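Local coordinates for protein glutamate--tRNA ligase (Elizabethkingia anophelis, PDB 6B1Z) that catalyses the ATP-dependent attachment of glutamate to its tRNA, probably by way of a glutamyl-adenylate intermediate as in other class I synthetases, at residues A[29-32]-A[33-37]; A[84-87]-A[88-92]; A[104-107]-A[108-111]; A[348-351]-A[352-355]. One frame throughout, in Å; residues are numbered along the deposited sequence.

Interaction 1: A[29-32]-A[33-37]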
loop_
_atom_site.group_PDB
_atom_site.type_symbol
_atom_site.label_atom_id
_atom_site.label_comp_id
_atom_site.label_asym_id
_atom_site.label_seq_id
_atom_site.Cartn_x
_atom_site.Cartn_y
_atom_site.Cartn_z
ATOM N N VAL A 29 -3.156 -0.590 3.556
ATOM C CA VAL A 29 -2.240 -1.720 3.682
ATOM C C VAL A 29 -1.565 -1.701 5.040
ATOM O O VAL A 29 -1.432 -2.743 5.696
ATOM C CB VAL A 29 -1.197 -1.682 2.553
ATOM C CG1 VAL A 29 -0.132 -2.779 2.764
ATOM C CG2 VAL A 29 -1.888 -1.836 1.199
ATOM N N ARG A 30 -1.126 -0.515 5.480
ATOM C CA ARG A 30 -0.455 -0.414 6.780
ATOM C C ARG A 30 -1.389 -0.778 7.920
ATOM O O ARG A 30 -0.984 -1.484 8.857
ATOM C CB ARG A 30 0.129 0.978 7.003
ATOM C CG ARG A 30 1.022 1.033 8.269
ATOM C CD ARG A 30 1.502 2.418 8.622
ATOM N NE ARG A 30 0.384 3.334 8.805
ATOM C CZ ARG A 30 0.514 4.642 8.984
ATOM N NH1 ARG A 30 1.718 5.207 9.067
ATOM N NH2 ARG A 30 -0.579 5.381 9.092
ATOM N N THR A 31 -2.635 -0.302 7.870
ATOM C CA THR A 31 -3.595 -0.658 8.910
ATOM C C THR A 31 -3.811 -2.162 8.963
ATOM O O THR A 31 -3.767 -2.775 10.042
ATOM C CB THR A 31 -4.910 0.078 8.679
ATOM O OG1 THR A 31 -4.689 1.479 8.888
ATOM C CG2 THR A 31 -5.972 -0.436 9.673
ATOM N N ALA A 32 -4.033 -2.785 7.798
ATOM C CA ALA A 32 -4.182 -4.235 7.753
ATOM C C ALA A 32 -2.952 -4.941 8.316
ATOM O O ALA A 32 -3.084 -5.910 9.071
ATOM C CB ALA A 32 -4.442 -4.696 6.310
ATOM N N LEU A 33 -1.750 -4.466 7.965
ATOM C CA LEU A 33 -0.526 -5.083 8.464
ATOM C C LEU A 33 -0.439 -4.996 9.978
ATOM O O LEU A 33 -0.120 -5.987 10.646
ATOM C CB LEU A 33 0.696 -4.428 7.819
ATOM C CG LEU A 33 2.042 -4.881 8.387
ATOM C CD1 LEU A 33 2.333 -6.359 8.097
ATOM C CD2 LEU A 33 3.148 -4.011 7.843
ATOM N N TYR A 34 -0.708 -3.811 10.539
ATOM C CA TYR A 34 -0.614 -3.678 11.991
ATOM C C TYR A 34 -1.689 -4.508 12.698
ATOM O O TYR A 34 -1.424 -5.060 13.776
ATOM C CB TYR A 34 -0.668 -2.196 12.395
ATOM C CG TYR A 34 0.574 -1.372 12.050
ATOM C CD1 TYR A 34 1.731 -1.954 11.508
ATOM C CD2 TYR A 34 0.590 -0.003 12.270
ATOM C CE1 TYR A 34 2.849 -1.176 11.198
ATOM C CE2 TYR A 34 1.706 0.775 11.970
ATOM C CZ TYR A 34 2.827 0.189 11.433
ATOM O OH TYR A 34 3.911 0.974 11.154
ATOM N N ASP A 35 -2.892 -4.623 12.111
ATOM C CA ASP A 35 -3.882 -5.589 12.599
ATOM C C ASP A 35 -3.303 -6.997 12.661
ATOM O O ASP A 35 -3.427 -7.702 13.674
ATOM C CB ASP A 35 -5.099 -5.624 11.672
ATOM C CG ASP A 35 -6.060 -4.499 11.887
ATOM O OD1 ASP A 35 -6.308 -4.122 13.057
ATOM O OD2 ASP A 35 -6.614 -4.016 10.862
ATOM N N TYR A 36 -2.722 -7.441 11.544
ATOM C CA TYR A 36 -2.203 -8.799 11.435
ATOM C C TYR A 36 -1.072 -9.033 12.425
ATOM O O TYR A 36 -1.071 -10.024 13.169
ATOM C CB TYR A 36 -1.729 -9.025 9.999
ATOM C CG TYR A 36 -1.259 -10.427 9.686
ATOM C CD1 TYR A 36 -2.161 -11.476 9.569
ATOM C CD2 TYR A 36 0.091 -10.696 9.491
ATOM C CE1 TYR A 36 -1.732 -12.751 9.270
ATOM C CE2 TYR A 36 0.530 -11.966 9.193
ATOM C CZ TYR A 36 -0.386 -12.998 9.089
ATOM O OH TYR A 36 0.052 -14.275 8.799
ATOM N N LEU A 37 -0.108 -8.109 12.460
ATOM C CA LEU A 37 1.025 -8.254 13.367
ATOM C C LEU A 37 0.571 -8.266 14.817
ATOM O O LEU A 37 1.064 -9.068 15.618
ATOM C CB LEU A 37 2.036 -7.127 13.134
ATOM C CG LEU A 37 2.735 -7.093 11.765
ATOM C CD1 LEU A 37 3.682 -5.898 11.665
ATOM C CD2 LEU A 37 3.493 -8.397 11.524
#

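Interaction 2: A[84-87]-A[88-92]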
loop_
_atom_site.group_PDB
_atom_site.type_symbol
_atom_site.label_atom_id
_atom_site.label_comp_id
_atom_site.label_asym_id
_atom_site.label_seq_id
_atom_site.Cartn_x
_atom_site.Cartn_y
_atom_site.Cartn_z
ATOM N N GLY A 84 -15.419 -17.741 5.996
ATOM C CA GLY A 84 -16.422 -17.920 7.023
ATOM C C GLY A 84 -15.876 -17.572 8.404
ATOM O O GLY A 84 -14.811 -16.958 8.562
ATOM N N GLY A 85 -16.617 -18.009 9.419
ATOM C CA GLY A 85 -16.237 -17.773 10.791
ATOM C C GLY A 85 -17.439 -17.772 11.706
ATOM O O GLY A 85 -18.587 -17.785 11.259
ATOM N N PRO A 86 -17.191 -17.704 13.018
ATOM C CA PRO A 86 -18.279 -17.867 13.998
ATOM C C PRO A 86 -19.257 -16.702 14.073
ATOM O O PRO A 86 -20.328 -16.864 14.677
ATOM C CB PRO A 86 -17.525 -18.032 15.326
ATOM C CG PRO A 86 -16.215 -17.323 15.099
ATOM C CD PRO A 86 -15.869 -17.573 13.652
ATOM N N TYR A 87 -18.934 -15.544 13.498
ATOM C CA TYR A 87 -19.790 -14.367 13.584
ATOM C C TYR A 87 -20.255 -13.906 12.208
ATOM O O TYR A 87 -20.566 -12.732 12.012
ATOM C CB TYR A 87 -19.084 -13.231 14.326
ATOM C CG TYR A 87 -18.665 -13.657 15.709
ATOM C CD1 TYR A 87 -19.615 -13.849 16.707
ATOM C CD2 TYR A 87 -17.338 -13.928 16.002
ATOM C CE1 TYR A 87 -19.249 -14.268 17.961
ATOM C CE2 TYR A 87 -16.962 -14.354 17.263
ATOM C CZ TYR A 87 -17.930 -14.516 18.238
ATOM O OH TYR A 87 -17.584 -14.935 19.500
ATOM N N ALA A 88 -20.332 -14.830 11.254
ATOM C CA ALA A 88 -20.839 -14.496 9.941
ATOM C C ALA A 88 -22.282 -13.999 10.049
ATOM O O ALA A 88 -23.016 -14.397 10.959
ATOM C CB ALA A 88 -20.760 -15.722 9.033
ATOM N N PRO A 89 -22.738 -13.150 9.104
ATOM C CA PRO A 89 -22.043 -12.691 7.892
ATOM C C PRO A 89 -20.949 -11.668 8.153
ATOM O O PRO A 89 -21.085 -10.791 9.005
ATOM C CB PRO A 89 -23.160 -12.045 7.060
ATOM C CG PRO A 89 -24.445 -12.581 7.633
ATOM C CD PRO A 89 -24.156 -12.743 9.101
ATOM N N TYR A 90 -19.868 -11.777 7.388
ATOM C CA TYR A 90 -18.788 -10.804 7.472
ATOM C C TYR A 90 -18.919 -9.704 6.428
ATOM O O TYR A 90 -17.972 -8.935 6.239
ATOM C CB TYR A 90 -17.423 -11.510 7.367
ATOM C CG TYR A 90 -17.159 -12.349 8.597
ATOM C CD1 TYR A 90 -16.641 -11.772 9.749
ATOM C CD2 TYR A 90 -17.480 -13.716 8.618
ATOM C CE1 TYR A 90 -16.436 -12.526 10.899
ATOM C CE2 TYR A 90 -17.279 -14.481 9.765
ATOM C CZ TYR A 90 -16.745 -13.882 10.892
ATOM O OH TYR A 90 -16.546 -14.618 12.032
ATOM N N ARG A 91 -20.067 -9.604 5.759
ATOM C CA ARG A 91 -20.424 -8.424 4.969
ATOM C C ARG A 91 -21.560 -7.699 5.669
ATOM O O ARG A 91 -22.576 -8.311 6.012
ATOM C CB ARG A 91 -20.863 -8.787 3.553
ATOM C CG ARG A 91 -19.855 -9.543 2.744
ATOM C CD ARG A 91 -20.403 -9.748 1.350
ATOM N NE ARG A 91 -19.463 -10.468 0.493
ATOM C CZ ARG A 91 -19.749 -11.599 -0.137
ATOM N NH1 ARG A 91 -20.963 -12.137 -0.031
ATOM N NH2 ARG A 91 -18.835 -12.193 -0.911
ATOM N N GLN A 92 -21.393 -6.391 5.872
ATOM C CA GLN A 92 -22.396 -5.644 6.627
ATOM C C GLN A 92 -23.729 -5.564 5.889
ATOM O O GLN A 92 -24.790 -5.490 6.536
ATOM C CB GLN A 92 -21.845 -4.255 6.954
ATOM C CG GLN A 92 -20.695 -4.332 7.964
ATOM C CD GLN A 92 -20.278 -2.983 8.500
ATOM O OE1 GLN A 92 -20.063 -2.039 7.742
ATOM N NE2 GLN A 92 -20.132 -2.896 9.809
#

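Interaction 3: A[104-107]-A[108-111]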
loop_
_atom_site.group_PDB
_atom_site.type_symbol
_atom_site.label_atom_id
_atom_site.label_comp_id
_atom_site.label_asym_id
_atom_site.label_seq_id
_atom_site.Cartn_x
_atom_site.Cartn_y
_atom_site.Cartn_z
ATOM N N GLU A 104 -33.877 -0.959 17.435
ATOM C CA GLU A 104 -34.969 -0.965 18.408
ATOM C C GLU A 104 -34.444 -0.683 19.815
ATOM O O GLU A 104 -35.070 0.066 20.582
ATOM C CB GLU A 104 -35.711 -2.306 18.359
ATOM C CG GLU A 104 -36.877 -2.391 19.339
ATOM C CD GLU A 104 -37.457 -3.789 19.456
ATOM O OE1 GLU A 104 -36.993 -4.694 18.729
ATOM O OE2 GLU A 104 -38.376 -3.982 20.282
ATOM N N GLN A 105 -33.279 -1.245 20.156
ATOM C CA GLN A 105 -32.719 -1.048 21.492
ATOM C C GLN A 105 -32.354 0.412 21.730
ATOM O O GLN A 105 -32.745 1.002 22.749
ATOM C CB GLN A 105 -31.499 -1.947 21.700
ATOM C CG GLN A 105 -30.926 -1.852 23.109
ATOM C CD GLN A 105 -29.675 -2.673 23.309
ATOM O OE1 GLN A 105 -29.541 -3.773 22.760
ATOM N NE2 GLN A 105 -28.748 -2.151 24.108
ATOM N N ILE A 106 -31.617 1.026 20.801
ATOM C CA ILE A 106 -31.159 2.389 21.055
ATOM C C ILE A 106 -32.317 3.382 21.049
ATOM O O ILE A 106 -32.224 4.436 21.698
ATOM C CB ILE A 106 -30.057 2.827 20.062
ATOM C CG1 ILE A 106 -29.252 3.993 20.683
ATOM C CG2 ILE A 106 -30.655 3.210 18.695
ATOM C CD1 ILE A 106 -28.065 4.430 19.878
ATOM N N LEU A 107 -33.418 3.076 20.356
ATOM C CA LEU A 107 -34.567 3.974 20.364
ATOM C C LEU A 107 -35.282 3.991 21.706
ATOM O O LEU A 107 -36.113 4.878 21.930
ATOM C CB LEU A 107 -35.554 3.590 19.254
ATOM C CG LEU A 107 -35.125 3.980 17.837
ATOM C CD1 LEU A 107 -36.104 3.395 16.817
ATOM C CD2 LEU A 107 -35.024 5.500 17.704
ATOM N N LYS A 108 -34.981 3.047 22.600
ATOM C CA LYS A 108 -35.531 3.103 23.951
ATOM C C LYS A 108 -34.744 4.025 24.874
ATOM O O LYS A 108 -35.203 4.283 25.997
ATOM C CB LYS A 108 -35.583 1.700 24.545
ATOM C CG LYS A 108 -36.580 0.808 23.837
ATOM C CD LYS A 108 -36.415 -0.644 24.232
ATOM C CE LYS A 108 -37.325 -1.528 23.396
ATOM N NZ LYS A 108 -37.086 -2.978 23.632
ATOM N N THR A 109 -33.600 4.534 24.431
ATOM C CA THR A 109 -32.733 5.402 25.219
ATOM C C THR A 109 -32.979 6.867 24.869
ATOM O O THR A 109 -33.643 7.199 23.887
ATOM C CB THR A 109 -31.249 5.079 24.987
ATOM O OG1 THR A 109 -30.809 5.638 23.742
ATOM C CG2 THR A 109 -30.988 3.579 24.960
ATOM N N ASP A 110 -32.392 7.752 25.674
ATOM C CA ASP A 110 -32.381 9.169 25.349
ATOM C C ASP A 110 -31.180 9.563 24.505
ATOM O O ASP A 110 -30.819 10.745 24.460
ATOM C CB ASP A 110 -32.419 10.013 26.625
ATOM C CG ASP A 110 -33.732 9.877 27.371
ATOM O OD1 ASP A 110 -33.714 9.411 28.530
ATOM O OD2 ASP A 110 -34.784 10.218 26.785
ATOM N N TYR A 111 -30.544 8.607 23.833
ATOM C CA TYR A 111 -29.403 8.917 23.001
ATOM C C TYR A 111 -29.725 8.925 21.514
ATOM O O TYR A 111 -28.807 9.126 20.710
ATOM C CB TYR A 111 -28.263 7.923 23.258
ATOM C CG TYR A 111 -27.524 8.128 24.555
ATOM C CD1 TYR A 111 -27.793 7.335 25.657
ATOM C CD2 TYR A 111 -26.534 9.108 24.665
ATOM C CE1 TYR A 111 -27.097 7.504 26.850
ATOM C CE2 TYR A 111 -25.839 9.289 25.847
ATOM C CZ TYR A 111 -26.122 8.479 26.935
ATOM O OH TYR A 111 -25.435 8.650 28.114
#

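Interaction 4: A[348-351]-A[352-355]. With FMT (formic acid), chain D.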
loop_
_atom_site.group_PDB
_atom_site.type_symbol
_atom_site.label_atom_id
_atom_site.label_comp_id
_atom_site.label_asym_id
_atom_site.label_seq_id
_atom_site.Cartn_x
_atom_site.Cartn_y
_atom_site.Cartn_z
ATOM N N ALA A 348 10.007 7.217 -1.538
ATOM C CA ALA A 348 10.217 6.349 -2.683
ATOM C C ALA A 348 11.634 5.777 -2.673
ATOM O O ALA A 348 11.845 4.615 -3.042
ATOM C CB ALA A 348 9.944 7.123 -3.971
ATOM N N GLU A 349 12.606 6.582 -2.225
ATOM C CA GLU A 349 13.989 6.121 -2.102
ATOM C C GLU A 349 14.068 4.881 -1.224
ATOM O O GLU A 349 14.702 3.884 -1.589
ATOM C CB GLU A 349 14.856 7.234 -1.505
ATOM C CG GLU A 349 16.284 6.787 -1.156
ATOM C CD GLU A 349 17.221 6.804 -2.341
ATOM O OE1 GLU A 349 16.885 7.434 -3.374
ATOM O OE2 GLU A 349 18.312 6.187 -2.242
ATOM N N LYS A 350 13.425 4.935 -0.057
ATOM C CA LYS A 350 13.443 3.803 0.864
ATOM C C LYS A 350 12.728 2.597 0.278
ATOM O O LYS A 350 13.185 1.455 0.440
ATOM C CB LYS A 350 12.800 4.205 2.187
ATOM C CG LYS A 350 13.118 3.243 3.297
ATOM C CD LYS A 350 14.539 3.454 3.742
ATOM C CE LYS A 350 14.914 2.467 4.811
ATOM N NZ LYS A 350 16.154 2.909 5.515
ATOM N N ALA A 351 11.618 2.817 -0.431
ATOM C CA ALA A 351 10.922 1.681 -1.032
ATOM C C ALA A 351 11.805 0.981 -2.057
ATOM O O ALA A 351 11.856 -0.260 -2.108
ATOM C CB ALA A 351 9.617 2.153 -1.667
ATOM N N LYS A 352 12.538 1.758 -2.860
ATOM C CA LYS A 352 13.430 1.163 -3.845
ATOM C C LYS A 352 14.623 0.494 -3.172
ATOM O O LYS A 352 15.074 -0.571 -3.608
ATOM C CB LYS A 352 13.870 2.232 -4.842
ATOM C CG LYS A 352 12.699 2.655 -5.727
ATOM C CD LYS A 352 13.015 3.834 -6.609
ATOM C CE LYS A 352 11.885 4.069 -7.588
ATOM N NZ LYS A 352 12.132 5.306 -8.393
ATOM N N TRP A 353 15.132 1.099 -2.098
ATOM C CA TRP A 353 16.246 0.493 -1.365
ATOM C C TRP A 353 15.842 -0.859 -0.794
ATOM O O TRP A 353 16.589 -1.831 -0.913
ATOM C CB TRP A 353 16.721 1.424 -0.250
ATOM C CG TRP A 353 17.795 0.842 0.654
ATOM C CD1 TRP A 353 19.153 0.881 0.452
ATOM C CD2 TRP A 353 17.596 0.173 1.913
ATOM N NE1 TRP A 353 19.809 0.288 1.515
ATOM C CE2 TRP A 353 18.876 -0.160 2.418
ATOM C CE3 TRP A 353 16.464 -0.182 2.657
ATOM C CZ2 TRP A 353 19.054 -0.832 3.630
ATOM C CZ3 TRP A 353 16.643 -0.848 3.871
ATOM C CH2 TRP A 353 17.930 -1.162 4.342
ATOM N N PHE A 354 14.660 -0.934 -0.170
ATOM C CA PHE A 354 14.164 -2.220 0.316
ATOM C C PHE A 354 14.092 -3.245 -0.811
ATOM O O PHE A 354 14.481 -4.407 -0.621
ATOM C CB PHE A 354 12.787 -2.065 0.969
ATOM C CG PHE A 354 12.834 -1.746 2.443
ATOM C CD1 PHE A 354 13.278 -2.691 3.375
ATOM C CD2 PHE A 354 12.403 -0.513 2.909
ATOM C CE1 PHE A 354 13.309 -2.393 4.739
ATOM C CE2 PHE A 354 12.419 -0.214 4.265
ATOM C CZ PHE A 354 12.868 -1.149 5.188
ATOM N N ASN A 355 13.574 -2.847 -1.981
ATOM C CA ASN A 355 13.472 -3.797 -3.089
ATOM C C ASN A 355 14.851 -4.305 -3.481
ATOM O O ASN A 355 15.047 -5.510 -3.684
ATOM C CB ASN A 355 12.770 -3.186 -4.308
ATOM C CG ASN A 355 11.873 -4.220 -5.016
ATOM O OD1 ASN A 355 11.012 -4.827 -4.378
ATOM N ND2 ASN A 355 12.122 -4.473 -6.305
HETATM C C FMT D . 12.345 10.370 -1.239
HETATM O O1 FMT D . 12.052 9.486 -2.045
HETATM O O2 FMT D . 12.436 10.206 -0.023
#

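Interaction 1: A[29-32]-A[33-37]
Arg-30 and Tyr-34, one helical turn apart, form the main side-chain contact in this section of helix. Four backbone bonds run alongside: Leu-33 N to Val-29 O, Tyr-34 N to Arg-30 O, Asp-35 N to Thr-31 O and Tyr-36 N to Ala-32 O, each 2.9 Å, the regular i to i+4 pattern of an alpha helix. The aromatic contact is a CH-pi interaction. Arg-30 CG lies 3.9 Å from the centroid of the Tyr-34 ring, 19° off the ring normal and shifted toward the rim, while Arg-30 CD sits 3.7 Å from Tyr-34 CE2. CG, trans to the backbone N (chi1 -171°), is thereby carried over the ring, and a bend at chi3 turns the guanidinium aside; the guanidinium and ring planes lie 21° apart. A long aliphatic stem with a charged end suits this place, because the end has polar work elsewhere: NH1 and NH2 bond to the carbonyls of Leu-314 and Ser-257, and Tyr-34 OH bonds to Ala-312 O. On another side of the helix Thr-31 and Asp-35 run side by side, Thr-31 CG2 standing 3.8 Å from Asp-35 OD2; Thr-31 OG1 turns back to Gly-27 O. Helix 26-41, the crossover between strands 13-16 and 45-48 in the nucleotide-binding fold, presses Leu-33 onto helix 304-312, Leu-37 onto helix 327-333 and Arg-30 onto strand 252-256.

Interaction 2: A[84-87]-A[88-92]
Gly-85 and Ala-88 close a type I beta turn, with Pro-86 and Tyr-87 at its corners; the closing bond, Ala-88 N to Gly-85 O at 3.4 Å, is weak. Gly-84 and Gly-85 both have positive phi, a region open to glycine, and the bare CA of Gly-85 leaves room for the Tyr-90 ring to come close. Pro-86, with its phi fixed near -72°, suits the first corner. A cis peptide bond before Pro-89 then helps turn the chain so that Tyr-90 folds back against the turn. Its CG lies opposite the carbonyl carbon (chi1 -69°), carrying the ring inward until Tyr-90 OH accepts a hydrogen bond from Tyr-87 N, 3.0 Å away. Tyr-90 OH is also 3.4 Å from Pro-86 CD. Gly-85 C meets the ring at its edge, in plane, with Tyr-90 CE2 3.6 Å from Gly-85 CA, while Tyr-87 O lies over one face, displaced toward the rim. Tyr-87 CB packs 4.2 Å from Tyr-90 CZ. Beyond the two segments, Tyr-90 OH also bonds to Glu-79 OE1, and Arg-95 NH1 bonds to the carbonyls of Tyr-87 and Pro-89. One phenol oxygen thus accepts from the turn and probably donates to a carboxylate, which would limit rotation of the hydroxyl and hold the ring against the turn.

Interaction 3: A[104-107]-A[108-111]
Lys-108 reaches back toward Glu-104, one turn earlier. Its CB sits 3.4 Å from Gln-105 O, whose carbonyl accepts the backbone bond from Lys-108 N at 3.0 Å. CG, set beside the backbone N (chi1 -67°), comes within 3.7 Å of Glu-104 O, and CD and CE continue past the same oxygen in an extended chain. At the tip Lys-108 NZ stands 3.7 Å from Glu-104 OE2, a long salt bridge. The glutamate is extended too, and both residues are exposed, where long charged side chains are readily solvated. Thr-109 makes two bonds to one carbonyl. Ile-106 O receives both: Thr-109 N at 3.1 Å from above the carbonyl plane, closing a type I turn from Ile-106 to Thr-109, and Thr-109 OG1 at 2.8 Å in that plane, on a lone pair. Placed between backbone N and carbonyl carbon (chi1 78°), this Thr-109 OG1 also accepts from Tyr-111 N at 3.0 Å, making an ST turn. A small beta-hydroxyl residue is well chosen here, since it can donate backward and accept forward across the turn. Together these bonds lead the chain from helix 96-106 into strand 112-115. Ile-106 packs on Leu-242 and Met-246 of helix 236-246 and on Ala-112, Tyr-111 rests on Ala-245, and Leu-107 leans on Leu-114 of the strand.

Interaction 4: A[348-351]-A[352-355]
Lys-350 lies against two aromatic rings of the next turn. Its ammonium is held over one face of Trp-353, with NZ 4.5 Å from the centroid of the six-membered ring and 24° off the normal, a cation-pi contact. Its methylenes serve both neighbours: CE is 3.7 Å from Trp-353 CE3, and CG is 3.7 Å from Phe-354 CE2. A bend at chi2 (75°) swings the chain along the helix to reach them. The rings also meet each other, with Trp-353 CZ3 3.7 Å above the centre of the Phe-354 face. Lysine suits the spot by offering a greasy stem to the rings and a charge to Glu-323 OE2, with which NZ forms a salt bridge. Backbone bonds of the i to i+4 kind keep the spacing, among them Phe-354 N to Lys-350 O at 2.9 Å. At the N-terminal end Glu-349 N bonds, at 3.0 Å, to O1 of a formic acid molecule that probably came from the crystallisation liquor; Ser-347 OG holds both this molecule and Lys-350 N. Helix 348-361 begins near the junction of the catalytic and anticodon-binding regions. Ala-351 and Phe-354 pack on helix 304-312 through Met-310, and buried Asn-355 bonds to Leu-303 N, Gly-301 O and Thr-399 O.

From the N terminus the four contacts come in series, each closing within a few residues, and none nests in or crosses another. Interaction 1 stays within the crossover helix of the first beta-alpha-beta unit. Interaction 2 closes a small surface turn between helices 62-73 and 96-106, its centre about 20 Å from that of interaction 1; interaction 3 turns the chain out of helix 96-106 toward a strand, its centre about 40 Å from the centre of the chain. Interaction 4 follows more than 230 residues later, its centre about 52 Å from that of interaction 3. Interactions 1 and 4 do not touch, but both pack on helix 304-312, so that this helix lies against both helix 26-41 and helix 348-361.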